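Local coordinates for putative fructosamine-3-kinase (Thermobifida fusca YX, PDB 3F7W), which is a putative fructosamine-3-kinase, probably transferring phosphate to fructosamine-type sugar adducts, as other members of its family do, at residues H192-N197 with L223-L228. Sequence-based numbering, arbitrary orientation.
Sequences HGDLWN and LAMLAL
M225, a selenomethionine in this crystal, reaches from its helix toward the loop. With CG anti to the backbone N (chi1 -174°), it lies against the peptide joining L195 to W196, CG 3.1 Å from L195 O; the bend at chi2 then turns the selenium and CE toward D194 and W196. M225 crosses D194 at a slant, CE sitting 3.2 Å from D194 OD1. M225 and W196 lie side by side and point the same way, W196 CB 3.9 Å from M225 CG, while CE meets the indole obliquely near CD1. At the next helix residue, L226 crosses L195 at an angle: L195 CD2 rests against L226 CG and CD1, and L226 CD2 comes within 3.4 Å of L195 O. An alanine in place of L226 would probably leave L195 without its apolar partner across the interface and open a gap beside L109. L195 also centres an inverse gamma turn, with a weak bond from W196 N to D194 O, and its CD1 lies over the H192 ring, whose ND1 accepts D194 N (3.1 Å). A water bridges M225 O and, weakly, N197 N. The HGD sequence and following asparagine are consistent with the catalytic loop of protein-kinase-like phosphotransferases, in which this aspartate is usually catalytic. D222, on the same helix, takes hydrogen bonds from H192 N at OD2 and G193 N at OD1, probably like the aspartate anchoring that loop in protein kinases. The loop linking strand 189-191 to strand 200-203 packs on helix 219-229, with helix 99-114 against L195 and L226 and helix 251-270 against M225.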
loop_
_atom_site.group_PDB
_atom_site.type_symbol
_atom_site.label_atom_id
_atom_site.label_comp_id
_atom_site.label_asym_id
_atom_site.label_seq_id
_atom_site.Cartn_x
_atom_site.Cartn_y
_atom_site.Cartn_z
ATOM N N HIS A 192 -1.288 5.243 -0.838
ATOM C CA HIS A 192 -1.691 3.846 -0.881
ATOM C C HIS A 192 -0.941 3.002 0.200
ATOM O O HIS A 192 -1.545 2.188 0.899
ATOM C CB HIS A 192 -1.464 3.312 -2.299
ATOM C CG HIS A 192 -1.789 1.867 -2.465
ATOM N ND1 HIS A 192 -0.912 0.871 -2.094
ATOM C CD2 HIS A 192 -2.874 1.246 -2.989
ATOM C CE1 HIS A 192 -1.457 -0.306 -2.362
ATOM N NE2 HIS A 192 -2.647 -0.105 -2.905
ATOM N N GLY A 193 0.369 3.182 0.293
ATOM C CA GLY A 193 1.196 2.570 1.331
ATOM C C GLY A 193 1.843 1.236 0.996
ATOM O O GLY A 193 2.709 0.784 1.735
ATOM N N ASP A 194 1.410 0.595 -0.084
ATOM C CA ASP A 194 2.002 -0.652 -0.576
ATOM C C ASP A 194 1.896 -0.752 -2.100
ATOM O O ASP A 194 1.449 -1.780 -2.672
ATOM C CB ASP A 194 1.336 -1.852 0.098
ATOM C CG ASP A 194 2.140 -3.139 -0.043
ATOM O OD1 ASP A 194 3.388 -3.096 -0.188
ATOM O OD2 ASP A 194 1.500 -4.207 0.007
ATOM N N LEU A 195 2.321 0.320 -2.784
ATOM C CA LEU A 195 2.065 0.459 -4.199
ATOM C C LEU A 195 3.193 -0.104 -5.044
ATOM O O LEU A 195 3.944 0.631 -5.692
ATOM C CB LEU A 195 1.787 1.931 -4.557
ATOM C CG LEU A 195 1.108 2.176 -5.907
ATOM C CD1 LEU A 195 -0.309 1.583 -5.886
ATOM C CD2 LEU A 195 1.138 3.707 -6.285
ATOM N N TRP A 196 3.292 -1.420 -5.068
ATOM C CA TRP A 196 4.183 -2.123 -6.018
ATOM C C TRP A 196 3.331 -2.698 -7.152
ATOM O O TRP A 196 2.088 -2.678 -7.079
ATOM C CB TRP A 196 5.037 -3.190 -5.307
ATOM C CG TRP A 196 4.236 -4.351 -4.812
ATOM C CD1 TRP A 196 3.436 -4.385 -3.728
ATOM C CD2 TRP A 196 4.152 -5.638 -5.428
ATOM N NE1 TRP A 196 2.854 -5.639 -3.608
ATOM C CE2 TRP A 196 3.286 -6.423 -4.644
ATOM C CE3 TRP A 196 4.761 -6.213 -6.547
ATOM C CZ2 TRP A 196 2.974 -7.744 -4.974
ATOM C CZ3 TRP A 196 4.456 -7.521 -6.868
ATOM C CH2 TRP A 196 3.584 -8.276 -6.079
ATOM N N ASN A 197 3.990 -3.200 -8.203
ATOM C CA ASN A 197 3.303 -3.507 -9.467
ATOM C C ASN A 197 2.139 -4.511 -9.334
ATOM O O ASN A 197 1.148 -4.417 -10.060
ATOM C CB ASN A 197 4.292 -3.980 -10.559
ATOM C CG ASN A 197 5.061 -5.228 -10.150
ATOM O OD1 ASN A 197 4.507 -6.338 -10.161
ATOM N ND2 ASN A 197 6.324 -5.064 -9.787
ATOM N N LEU A 223 5.528 6.464 -5.166
ATOM C CA LEU A 223 6.307 6.479 -6.403
ATOM C C LEU A 223 7.602 5.683 -6.255
ATOM O O LEU A 223 8.058 5.058 -7.207
ATOM C CB LEU A 223 6.584 7.915 -6.848
ATOM C CG LEU A 223 5.501 8.568 -7.729
ATOM C CD1 LEU A 223 4.116 8.217 -7.245
ATOM C CD2 LEU A 223 5.697 10.068 -7.778
ATOM N N ALA A 224 8.188 5.705 -5.063
ATOM C CA ALA A 224 9.408 4.942 -4.801
ATOM C C ALA A 224 9.095 3.436 -4.773
ATOM O O ALA A 224 9.925 2.635 -5.164
ATOM C CB ALA A 224 10.061 5.376 -3.493
HETATM N N MSE A 225 7.901 3.069 -4.320
HETATM C CA MSE A 225 7.492 1.664 -4.309
HETATM C C MSE A 225 7.258 1.168 -5.727
HETATM O O MSE A 225 7.594 0.024 -6.046
HETATM C CB MSE A 225 6.244 1.439 -3.439
HETATM C CG MSE A 225 5.850 0.019 -3.262
HETATM SE SE MSE A 225 7.267 -0.943 -2.277
HETATM C CE MSE A 225 6.234 -2.460 -1.497
ATOM N N LEU A 226 6.671 2.013 -6.572
ATOM C CA LEU A 226 6.536 1.669 -8.006
ATOM C C LEU A 226 7.910 1.392 -8.622
ATOM O O LEU A 226 8.095 0.438 -9.382
ATOM C CB LEU A 226 5.802 2.770 -8.773
ATOM C CG LEU A 226 4.309 2.913 -8.452
ATOM C CD1 LEU A 226 3.780 4.189 -9.154
ATOM C CD2 LEU A 226 3.538 1.624 -8.870
ATOM N N ALA A 227 8.895 2.202 -8.246
ATOM C CA ALA A 227 10.229 2.059 -8.742
ATOM C C ALA A 227 10.922 0.815 -8.165
ATOM O O ALA A 227 11.623 0.136 -8.884
ATOM C CB ALA A 227 11.057 3.357 -8.448
ATOM N N LEU A 228 10.709 0.520 -6.886
ATOM C CA LEU A 228 11.468 -0.528 -6.216
ATOM C C LEU A 228 11.354 -1.882 -6.932
ATOM O O LEU A 228 12.360 -2.545 -7.182
ATOM C CB LEU A 228 11.026 -0.639 -4.778
ATOM C CG LEU A 228 11.725 -1.666 -3.875
ATOM C CD1 LEU A 228 13.207 -1.443 -3.882
ATOM C CD2 LEU A 228 11.196 -1.546 -2.453
HETATM O O HOH W 1 6.698 -1.924 -8.042
#